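PDB 3JVG: T-cell surface glycoprotein CD1A1 antigen from Gallus gallus, which probably binds lipid antigens in an MHC class I-like groove and displays them at the cell surface to T cells. Local coordinates for residues H6-L11 / R167-A172; G28-V33 / R49-P54; S93-E98 / V156-T161; N117-N122 / G126-M131. One frame throughout, in Å; residues are numbered along the deposited sequence.

Contact 1: H6-L11 / R167-A172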
# COMPACT_ATOMS: atom_id res chain seq x y z
N HIS A 6 12.03 3.57 11.52
CA HIS A 6 12.21 3.25 10.10
C HIS A 6 12.11 1.75 9.81
O HIS A 6 12.39 0.92 10.66
CB HIS A 6 13.57 3.76 9.62
CG HIS A 6 13.69 5.24 9.70
ND1 HIS A 6 14.21 5.88 10.80
CD2 HIS A 6 13.29 6.21 8.84
CE1 HIS A 6 14.15 7.19 10.61
NE2 HIS A 6 13.61 7.41 9.42
N MET A 7 11.77 1.43 8.58
CA MET A 7 11.48 0.07 8.19
C MET A 7 11.92 -0.17 6.76
O MET A 7 11.68 0.64 5.88
CB MET A 7 9.98 -0.17 8.32
CG MET A 7 9.45 -1.42 7.65
SD MET A 7 7.70 -1.76 8.03
CE MET A 7 7.83 -2.34 9.72
N LEU A 8 12.50 -1.32 6.54
CA LEU A 8 12.87 -1.77 5.23
C LEU A 8 12.02 -3.00 5.06
O LEU A 8 12.10 -3.92 5.93
CB LEU A 8 14.36 -2.18 5.20
CG LEU A 8 14.84 -2.75 3.87
CD1 LEU A 8 14.34 -1.83 2.81
CD2 LEU A 8 16.26 -2.71 3.87
N LYS A 9 11.27 -3.07 3.96
CA LYS A 9 10.37 -4.17 3.74
C LYS A 9 10.38 -4.71 2.30
O LYS A 9 10.19 -3.95 1.32
CB LYS A 9 8.94 -3.77 4.09
CG LYS A 9 8.00 -4.91 4.11
CD LYS A 9 6.54 -4.43 4.08
CE LYS A 9 6.03 -3.89 5.37
NZ LYS A 9 4.88 -2.93 5.08
N LEU A 10 10.55 -6.00 2.17
CA LEU A 10 10.49 -6.64 0.87
C LEU A 10 9.23 -7.46 0.82
O LEU A 10 9.01 -8.33 1.69
CB LEU A 10 11.69 -7.56 0.65
CG LEU A 10 13.09 -6.91 0.75
CD1 LEU A 10 14.17 -8.00 0.59
CD2 LEU A 10 13.27 -5.78 -0.34
N LEU A 11 8.46 -7.24 -0.23
CA LEU A 11 7.20 -7.93 -0.44
C LEU A 11 7.31 -8.80 -1.69
O LEU A 11 7.83 -8.38 -2.76
CB LEU A 11 6.14 -6.87 -0.67
CG LEU A 11 5.75 -5.90 0.46
CD1 LEU A 11 4.51 -5.05 0.00
CD2 LEU A 11 5.46 -6.67 1.91
N ARG A 167 20.23 1.05 8.08
CA ARG A 167 20.91 2.23 8.64
C ARG A 167 21.49 3.05 7.51
O ARG A 167 21.38 4.29 7.49
CB ARG A 167 22.06 1.87 9.56
CG ARG A 167 21.59 1.22 10.81
CD ARG A 167 22.72 1.13 11.84
NE ARG A 167 22.16 1.72 13.05
CZ ARG A 167 21.67 1.02 14.08
NH1 ARG A 167 21.72 -0.32 14.09
NH2 ARG A 167 21.16 1.68 15.12
N LEU A 168 22.12 2.35 6.58
CA LEU A 168 22.71 2.96 5.43
C LEU A 168 21.68 3.63 4.49
O LEU A 168 21.95 4.71 3.94
CB LEU A 168 23.43 1.87 4.69
CG LEU A 168 23.79 2.19 3.27
CD1 LEU A 168 25.11 2.97 3.26
CD2 LEU A 168 23.95 0.85 2.63
N PHE A 169 20.52 2.99 4.28
CA PHE A 169 19.45 3.55 3.44
C PHE A 169 18.79 4.80 4.08
O PHE A 169 18.44 5.76 3.37
CB PHE A 169 18.37 2.48 3.14
CG PHE A 169 18.77 1.47 2.07
CD1 PHE A 169 20.03 1.51 1.46
CD2 PHE A 169 17.90 0.47 1.67
CE1 PHE A 169 20.39 0.62 0.45
CE2 PHE A 169 18.26 -0.45 0.66
CZ PHE A 169 19.52 -0.36 0.05
N ILE A 170 18.62 4.78 5.40
CA ILE A 170 18.18 5.97 6.14
C ILE A 170 19.09 7.18 5.82
O ILE A 170 18.60 8.29 5.60
CB ILE A 170 18.12 5.76 7.66
CG1 ILE A 170 17.11 4.66 8.02
CG2 ILE A 170 17.81 7.11 8.41
CD1 ILE A 170 17.19 4.23 9.48
N GLN A 171 20.40 6.94 5.77
CA GLN A 171 21.35 8.01 5.47
C GLN A 171 21.36 8.37 4.00
O GLN A 171 21.33 9.54 3.68
CB GLN A 171 22.78 7.67 5.92
CG GLN A 171 23.14 8.01 7.41
CD GLN A 171 22.27 9.13 8.01
OE1 GLN A 171 21.45 8.89 8.92
NE2 GLN A 171 22.41 10.35 7.48
N ALA A 172 21.44 7.38 3.12
CA ALA A 172 21.49 7.66 1.68
C ALA A 172 20.19 8.29 1.14
O ALA A 172 20.23 9.22 0.31
CB ALA A 172 21.80 6.39 0.92
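Ile170 extends from helix 148-172 to His6, near the start of strand 6-18, and sets CG1 over one face of the imidazole, toward its rim. Ile170 CD1 comes within 3.6 Å of His6 CG, and Ile170 CG1 stands 4.2 Å from the centroid of the His6 ring in a CH-pi contact, 24° off the ring normal. CG1 of Ile170 lies anti to its own carbonyl carbon (chi1 -62°), and an extended chi2 carries CD1 on to the ring. One residue back along the helix and two on along the strand, the contact becomes purely apolar: Leu8 CD2 meets Phe169 CD2 at 4.2 Å, with the methyl oblique to the phenyl ring. No hydrogen bond crosses between helix and strand. The strand is held in the sheet by backbone bonds of His6 with Leu99 and Leu8 with Cys97, while Phe169 is also packed by Leu52, Ser55 and Leu56. An unidentified ligand lies about 4 Å from the Phe169 side chain. A helix resting on the first strand of an antiparallel sheet is the architecture of the MHC class I-like platform, here near one end of the helix that walls its groove.

Contact 2: G28-V33 / R49-P54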
# COMPACT_ATOMS: atom_id res chain seq x y z
N GLY A 28 10.09 -3.50 -3.05
CA GLY A 28 11.05 -3.15 -1.97
C GLY A 28 10.59 -1.80 -1.41
O GLY A 28 10.34 -0.86 -2.19
N LEU A 29 10.40 -1.69 -0.11
CA LEU A 29 9.93 -0.45 0.46
C LEU A 29 10.80 0.01 1.59
O LEU A 29 11.27 -0.81 2.39
CB LEU A 29 8.49 -0.62 1.00
CG LEU A 29 7.37 -0.98 0.02
CD1 LEU A 29 6.18 -1.62 0.73
CD2 LEU A 29 6.92 0.24 -0.78
N LEU A 30 10.96 1.31 1.67
CA LEU A 30 11.62 1.98 2.75
C LEU A 30 10.56 2.94 3.29
O LEU A 30 10.29 4.02 2.72
CB LEU A 30 12.84 2.72 2.18
CG LEU A 30 14.12 3.01 3.00
CD1 LEU A 30 14.54 4.45 2.99
CD2 LEU A 30 14.22 2.35 4.39
N GLY A 31 9.93 2.55 4.38
CA GLY A 31 8.69 3.20 4.82
C GLY A 31 7.66 3.07 3.70
O GLY A 31 7.32 1.93 3.26
N ASP A 32 7.17 4.20 3.19
CA ASP A 32 6.24 4.12 2.04
C ASP A 32 6.96 4.58 0.77
O ASP A 32 6.31 4.85 -0.20
CB ASP A 32 4.97 4.97 2.25
CG ASP A 32 5.28 6.43 2.54
OD1 ASP A 32 6.46 6.79 2.62
OD2 ASP A 32 4.32 7.25 2.70
N VAL A 33 8.28 4.71 0.81
CA VAL A 33 9.03 5.06 -0.39
C VAL A 33 9.37 3.78 -1.16
O VAL A 33 10.05 2.87 -0.61
CB VAL A 33 10.32 5.80 -0.06
CG1 VAL A 33 11.14 6.03 -1.35
CG2 VAL A 33 10.05 7.13 0.72
N ARG A 49 14.74 4.84 -7.09
CA ARG A 49 15.30 6.00 -6.40
C ARG A 49 16.78 6.16 -6.79
O ARG A 49 17.52 5.21 -6.79
CB ARG A 49 15.14 5.87 -4.86
CG ARG A 49 13.66 5.69 -4.32
CD ARG A 49 12.68 6.74 -4.92
NE ARG A 49 13.14 8.10 -4.60
CZ ARG A 49 12.98 9.16 -5.40
NH1 ARG A 49 12.39 9.00 -6.56
NH2 ARG A 49 13.42 10.36 -5.04
N PRO A 50 17.19 7.38 -7.13
CA PRO A 50 18.53 7.63 -7.60
C PRO A 50 19.61 7.42 -6.55
O PRO A 50 20.74 7.16 -6.92
CB PRO A 50 18.50 9.09 -8.03
CG PRO A 50 17.12 9.55 -7.91
CD PRO A 50 16.29 8.54 -7.27
N TRP A 51 19.30 7.54 -5.27
CA TRP A 51 20.33 7.32 -4.22
C TRP A 51 20.65 5.81 -3.98
O TRP A 51 21.67 5.48 -3.39
CB TRP A 51 19.91 8.00 -2.92
CG TRP A 51 18.48 7.62 -2.47
CD1 TRP A 51 17.32 8.31 -2.71
CD2 TRP A 51 18.11 6.44 -1.73
NE1 TRP A 51 16.25 7.63 -2.15
CE2 TRP A 51 16.71 6.48 -1.56
CE3 TRP A 51 18.84 5.36 -1.20
CZ2 TRP A 51 16.02 5.47 -0.88
CZ3 TRP A 51 18.15 4.36 -0.51
CH2 TRP A 51 16.77 4.42 -0.37
N LEU A 52 19.82 4.91 -4.49
CA LEU A 52 20.04 3.46 -4.23
C LEU A 52 21.35 2.89 -4.75
O LEU A 52 22.20 2.43 -3.96
CB LEU A 52 18.90 2.64 -4.84
CG LEU A 52 17.77 1.86 -4.19
CD1 LEU A 52 17.80 1.66 -2.66
CD2 LEU A 52 16.43 2.36 -4.76
N ARG A 53 21.51 2.87 -6.09
CA ARG A 53 22.67 2.22 -6.71
C ARG A 53 24.01 2.70 -6.22
O ARG A 53 24.87 1.90 -5.99
CB ARG A 53 22.63 2.24 -8.26
CG ARG A 53 21.51 1.39 -8.88
CD ARG A 53 21.66 -0.12 -8.56
NE ARG A 53 22.82 -0.71 -9.28
CZ ARG A 53 22.94 -1.98 -9.68
NH1 ARG A 53 21.97 -2.86 -9.47
NH2 ARG A 53 24.05 -2.37 -10.29
N PRO A 54 24.20 4.02 -6.00
CA PRO A 54 25.51 4.42 -5.55
C PRO A 54 25.72 4.21 -4.06
O PRO A 54 26.84 4.44 -3.56
CB PRO A 54 25.54 5.93 -5.87
CG PRO A 54 24.28 6.21 -6.72
CD PRO A 54 23.33 5.20 -6.21
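Leu30 and Trp51 make the apolar half of this contact: the CD1 methyl of Leu30 sits 4.0 Å from CH2 of Trp51, at the far end of the indole, oblique to the ring. Trp51 CG lies between its backbone N and carbonyl carbon (chi1 52°), which folds the indole back so that Arg49 CB lies 3.3 Å above the plane of the Trp51 ring, near the rim of one face. The second touch is between Val33 and the aliphatic part of Arg49, whose side chains run at about a right angle to each other. Val33 CG1 approaches Arg49 CG at 3.9 Å and CD at a similar distance. Leu30 and Val33 are both buried, and they stand at the two ends of a type II' turn closed by paired backbone bonds, Leu30 N to Val33 O and Val33 N to Leu30 O, each 2.9 Å long. Toward the surface the character changes. Gly31, at the tip of that turn, and Pro50 are exposed, and the partly exposed Arg49 bends at chi2 and chi3, which brings its guanidinium alongside Pro50, with Pro50 CD over the centre of one face. The polar ends converge on one carboxylate: Arg49 NE forms a salt bridge with OD2 of Asp176, and Trp51 NE1 is hydrogen-bonded to the same oxygen, which probably steadies both groups. The turn between strands 21-30 and 33-38 thus meets the loop leading into helix 52-55, with Leu166 of helix 148-172 packing on Leu30 and Ala172 on Trp51, and helix 174-177 supplying Asp176 and Leu177.

Contact 3: S93-E98 / V156-T161. With NAG (2-acetamido-2-deoxy-beta-D-glucopyranose), chain I.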
# COMPACT_ATOMS: atom_id res chain seq x y z
N SER A 93 5.06 -13.26 0.63
CA SER A 93 6.06 -13.06 1.69
C SER A 93 6.22 -11.62 2.01
O SER A 93 6.17 -10.80 1.10
CB SER A 93 7.51 -13.49 1.31
OG SER A 93 7.56 -14.59 0.49
N SER A 94 6.52 -11.33 3.27
CA SER A 94 6.84 -9.98 3.76
C SER A 94 8.08 -10.20 4.60
O SER A 94 8.04 -11.00 5.56
CB SER A 94 5.69 -9.47 4.59
OG SER A 94 5.90 -8.17 5.12
N ILE A 95 9.19 -9.53 4.25
CA ILE A 95 10.46 -9.82 4.90
C ILE A 95 11.17 -8.53 5.15
O ILE A 95 11.25 -7.68 4.23
CB ILE A 95 11.38 -10.69 3.98
CG1 ILE A 95 10.65 -11.95 3.47
CG2 ILE A 95 12.59 -11.19 4.75
CD1 ILE A 95 11.56 -12.85 2.55
N GLY A 96 11.72 -8.35 6.36
CA GLY A 96 12.38 -7.07 6.63
C GLY A 96 12.77 -6.82 8.08
O GLY A 96 12.84 -7.76 8.87
N CYS A 97 12.99 -5.55 8.43
CA CYS A 97 13.38 -5.19 9.77
C CYS A 97 12.99 -3.78 9.99
O CYS A 97 12.82 -3.03 9.02
CB CYS A 97 14.90 -5.36 10.00
SG CYS A 97 15.93 -4.39 8.81
N GLU A 98 12.85 -3.40 11.27
CA GLU A 98 12.45 -2.07 11.65
C GLU A 98 13.39 -1.61 12.76
O GLU A 98 13.76 -2.39 13.61
CB GLU A 98 10.96 -2.06 12.07
CG GLU A 98 10.48 -0.79 12.75
CD GLU A 98 9.10 -0.90 13.45
OE1 GLU A 98 8.83 -0.08 14.39
OE2 GLU A 98 8.26 -1.77 13.08
N VAL A 156 20.98 -14.25 10.43
CA VAL A 156 21.95 -13.19 10.17
C VAL A 156 21.43 -12.19 9.15
O VAL A 156 21.73 -11.01 9.25
CB VAL A 156 23.31 -13.75 9.70
CG1 VAL A 156 24.19 -12.64 9.27
CG2 VAL A 156 24.04 -14.45 10.85
N LEU A 157 20.72 -12.68 8.13
CA LEU A 157 20.18 -11.80 7.12
C LEU A 157 19.23 -10.82 7.77
O LEU A 157 19.30 -9.61 7.51
CB LEU A 157 19.45 -12.59 6.01
CG LEU A 157 20.34 -12.88 4.74
CD1 LEU A 157 21.73 -12.26 4.69
CD2 LEU A 157 20.43 -14.31 4.26
N LEU A 158 18.32 -11.34 8.61
CA LEU A 158 17.32 -10.49 9.29
C LEU A 158 17.98 -9.56 10.32
O LEU A 158 17.77 -8.36 10.27
CB LEU A 158 16.20 -11.31 9.95
CG LEU A 158 15.21 -12.04 9.02
CD1 LEU A 158 14.33 -13.02 9.90
CD2 LEU A 158 14.36 -11.08 8.15
N ASN A 159 18.81 -10.09 11.20
CA ASN A 159 19.27 -9.31 12.36
C ASN A 159 20.49 -8.43 12.11
O ASN A 159 20.68 -7.45 12.82
CB ASN A 159 19.49 -10.19 13.60
CG ASN A 159 19.33 -9.41 14.93
OD1 ASN A 159 18.36 -8.66 15.09
ND2 ASN A 159 20.27 -9.59 15.88
N ASP A 160 21.30 -8.77 11.10
CA ASP A 160 22.55 -8.05 10.85
C ASP A 160 22.51 -7.34 9.50
O ASP A 160 22.57 -6.09 9.40
CB ASP A 160 23.75 -9.00 10.92
CG ASP A 160 23.83 -9.77 12.26
OD1 ASP A 160 23.64 -9.18 13.36
OD2 ASP A 160 24.06 -10.99 12.23
N THR A 161 22.37 -8.11 8.43
CA THR A 161 22.48 -7.52 7.14
C THR A 161 21.28 -6.61 6.76
O THR A 161 21.49 -5.52 6.23
CB THR A 161 23.00 -8.50 6.04
OG1 THR A 161 22.16 -8.53 4.89
CG2 THR A 161 23.35 -9.86 6.56
C1 NAG I . 20.31 -8.92 17.18
C2 NAG I . 20.54 -9.93 18.33
C3 NAG I . 20.78 -9.25 19.70
C4 NAG I . 22.00 -8.33 19.60
C5 NAG I . 21.89 -7.34 18.39
C6 NAG I . 23.27 -6.71 18.14
C7 NAG I . 19.76 -12.18 17.82
C8 NAG I . 18.69 -13.20 17.96
N2 NAG I . 19.53 -11.00 18.40
O3 NAG I . 20.95 -10.21 20.75
O4 NAG I . 22.25 -7.67 20.85
O5 NAG I . 21.36 -7.91 17.17
O6 NAG I . 23.22 -5.64 17.22
O7 NAG I . 20.79 -12.46 17.19
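Leu158 carries the apolar contact, pressing one methyl of its fork against strand 89-99. Its CD2 lies 3.8 Å from CG2 of Ile95, the two side chains meeting at about a right angle. CG of Leu158 is anti to the carbonyl carbon (chi1 -69°), which places the fork so that CD2 reaches the strand. The same methyl, Leu158 CD2, lies 3.7 Å from the carbonyl oxygen of Gly96, where the two backbones come nearest, Gly96 CA to Leu158 CA measuring 6.6 Å. The axes of the short segments approach to 7.9 Å and run 28° apart, in the same general direction. This is a helix lying over the antiparallel floor of the MHC class I-like domain; Tyr71 of helix 58-82 also touches Ile95, whose side chain is about 4 Å from an unidentified ligand. Among the covalent links, a disulfide from Cys97 to Cys162 ties strand 89-99 to helix 148-172, and Cys97 CB stays 4.2 Å from Leu158 O. The other covalent bond leads outward: Asn159 ND2 is linked to C1 of an N-acetylglucosamine at 1.5 Å, an N-linked glycan, with the CB of Asn159 pointing away from the strand. Hydrogen bonds stay within the helix, where, in a wider pi-type turn, Val156 O accepts from both Asp160 N and Thr161 N.

Contact 4: N117-N122 / G126-M131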
# COMPACT_ATOMS: atom_id res chain seq x y z
N ASN A 117 -1.76 -15.48 7.42
CA ASN A 117 -0.45 -15.91 7.96
C ASN A 117 -0.39 -17.41 7.84
O ASN A 117 -1.31 -18.09 8.24
CB ASN A 117 -0.34 -15.54 9.44
CG ASN A 117 -0.35 -14.05 9.65
OD1 ASN A 117 0.08 -13.31 8.75
ND2 ASN A 117 -0.80 -13.60 10.81
N PHE A 118 0.71 -17.92 7.30
CA PHE A 118 0.86 -19.33 7.08
C PHE A 118 2.15 -19.86 7.77
O PHE A 118 2.17 -20.96 8.37
CB PHE A 118 0.83 -19.53 5.56
CG PHE A 118 1.17 -20.92 5.10
CD1 PHE A 118 0.20 -21.92 5.07
CD2 PHE A 118 2.44 -21.19 4.64
CE1 PHE A 118 0.50 -23.21 4.61
CE2 PHE A 118 2.78 -22.46 4.15
CZ PHE A 118 1.79 -23.49 4.13
N LEU A 119 3.22 -19.09 7.69
CA LEU A 119 4.46 -19.47 8.35
C LEU A 119 5.13 -18.20 8.85
O LEU A 119 5.07 -17.17 8.18
CB LEU A 119 5.33 -20.16 7.34
CG LEU A 119 6.05 -21.46 7.49
CD1 LEU A 119 5.41 -22.51 8.44
CD2 LEU A 119 6.35 -22.02 6.06
N ARG A 120 5.73 -18.27 10.02
CA ARG A 120 6.40 -17.12 10.60
C ARG A 120 7.76 -17.55 11.20
O ARG A 120 7.85 -18.51 12.00
CB ARG A 120 5.54 -16.45 11.67
CG ARG A 120 6.30 -15.40 12.49
CD ARG A 120 5.37 -14.65 13.48
NE ARG A 120 4.42 -13.77 12.77
CZ ARG A 120 3.35 -13.21 13.30
NH1 ARG A 120 3.01 -13.42 14.57
NH2 ARG A 120 2.59 -12.43 12.53
N PHE A 121 8.81 -16.83 10.80
CA PHE A 121 10.12 -17.08 11.33
C PHE A 121 10.26 -16.58 12.76
O PHE A 121 9.79 -15.49 13.12
CB PHE A 121 11.17 -16.43 10.45
CG PHE A 121 12.59 -16.97 10.69
CD1 PHE A 121 12.98 -18.24 10.23
CD2 PHE A 121 13.53 -16.21 11.38
CE1 PHE A 121 14.30 -18.74 10.47
CE2 PHE A 121 14.84 -16.69 11.61
CZ PHE A 121 15.21 -17.97 11.15
N ASN A 122 10.92 -17.39 13.57
CA ASN A 122 11.22 -17.04 14.93
C ASN A 122 12.69 -16.80 14.94
O ASN A 122 13.45 -17.76 14.83
CB ASN A 122 10.89 -18.24 15.81
CG ASN A 122 11.00 -17.94 17.29
OD1 ASN A 122 11.97 -17.29 17.77
ND2 ASN A 122 10.03 -18.46 18.05
N GLY A 126 15.70 -19.44 15.72
CA GLY A 126 16.07 -19.78 14.37
C GLY A 126 15.22 -20.93 13.87
O GLY A 126 15.73 -21.89 13.33
N THR A 127 13.91 -20.86 14.08
CA THR A 127 13.04 -21.83 13.44
C THR A 127 11.73 -21.17 12.94
O THR A 127 11.59 -19.95 13.02
CB THR A 127 12.74 -22.98 14.37
OG1 THR A 127 12.22 -24.11 13.61
CG2 THR A 127 11.80 -22.50 15.49
N TRP A 128 10.80 -22.01 12.47
CA TRP A 128 9.49 -21.61 11.94
C TRP A 128 8.29 -21.92 12.82
O TRP A 128 8.17 -23.03 13.33
CB TRP A 128 9.32 -22.20 10.55
CG TRP A 128 10.40 -21.72 9.59
CD1 TRP A 128 11.66 -22.28 9.40
CD2 TRP A 128 10.34 -20.58 8.72
NE1 TRP A 128 12.35 -21.57 8.46
CE2 TRP A 128 11.59 -20.51 8.04
CE3 TRP A 128 9.35 -19.59 8.46
CZ2 TRP A 128 11.87 -19.52 7.08
CZ3 TRP A 128 9.63 -18.60 7.53
CH2 TRP A 128 10.89 -18.57 6.86
N ASP A 129 7.43 -20.92 12.99
CA ASP A 129 6.09 -21.10 13.60
C ASP A 129 5.01 -21.38 12.53
O ASP A 129 4.85 -20.61 11.56
CB ASP A 129 5.65 -19.90 14.46
CG ASP A 129 6.75 -19.45 15.48
OD1 ASP A 129 7.62 -20.26 15.87
OD2 ASP A 129 6.73 -18.24 15.88
N GLN A 130 4.28 -22.48 12.75
CA GLN A 130 3.11 -22.84 11.98
C GLN A 130 2.01 -21.84 12.34
O GLN A 130 1.67 -21.70 13.53
CB GLN A 130 2.71 -24.28 12.32
CG GLN A 130 1.48 -24.83 11.58
CD GLN A 130 1.01 -26.24 12.08
OE1 GLN A 130 1.77 -27.02 12.61
NE2 GLN A 130 -0.25 -26.53 11.85
N MET A 131 1.45 -21.16 11.33
CA MET A 131 0.42 -20.15 11.58
C MET A 131 -1.04 -20.58 11.25
O MET A 131 -1.99 -19.90 11.64
CB MET A 131 0.79 -18.86 10.85
CG MET A 131 2.19 -18.33 11.30
SD MET A 131 2.23 -17.96 13.08
CE MET A 131 1.33 -16.40 13.16
O HOH W 1 -3.36 -17.40 9.95
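Arg120 O accepts the shortest bond of this hairpin, from Asp129 N at 2.6 Å, and the reciprocal bond from Arg120 N to Asp129 O makes these residues a hydrogen-bonded antiparallel pair. Asn122 and Thr127 form the next one: Asn122 N reaches Thr127 O at 2.7 Å, whereas the return bond from Thr127 N to Asn122 O is longer. Between them lies the non-hydrogen-bonded pair Phe121 and Trp128. Its rings meet edge-to-face, the edge of Phe121 turned to the face of the indole, with the planes 74° apart and the centroid of the Phe121 ring 5.0 Å from that of the Trp128 six-membered ring. Phe121 CB also stands over that six-membered ring. Leu119 CG adds an apolar touch on Trp128 CE3 at 3.9 Å. On the other face of the sheet, Met131 bends at chi2 and chi3 to bring CE over one face of the Arg120 guanidinium, Met131 CE lying 3.7 Å from Arg120 NH1, while Arg120 NE is in a salt bridge with Asp110. One water bridges Asn117 O and, weakly, Met131 O. Ile154 of helix 148-172 packs on both rings, and Asn151 OD1 is hydrogen-bonded to Trp128 NE1. Gly126 and Thr127 both facing Asn122 make a G1 bulge, closing the beta hairpin at the edge of the MHC class I-like platform sheet.

How the contacts relate
The four contacts all lie in the MHC class I-like domain and reach its single eight-stranded antiparallel sheet. Contacts 1 and 3 share helix 148-172, standing about 11 Å apart between centres on the neighbouring strands 6-18 and 89-99. Contact 2 lies about 8 Å from contact 1 between centres, joined to it by the pairing of strands 6-18 and 21-30. Contact 4 occupies the far edge, its centre about 14 Å from that of contact 3, which it touches through Phe121 and Leu158, and about 28 Å from that of contact 2. Along the chain, contact 1 encloses the other three; contact 2 closes before contact 3 opens, and contact 4 is nested within contact 3. Helix 148-172 follows the floor strands in sequence and packs back over them, consistent with an antigen-binding groove.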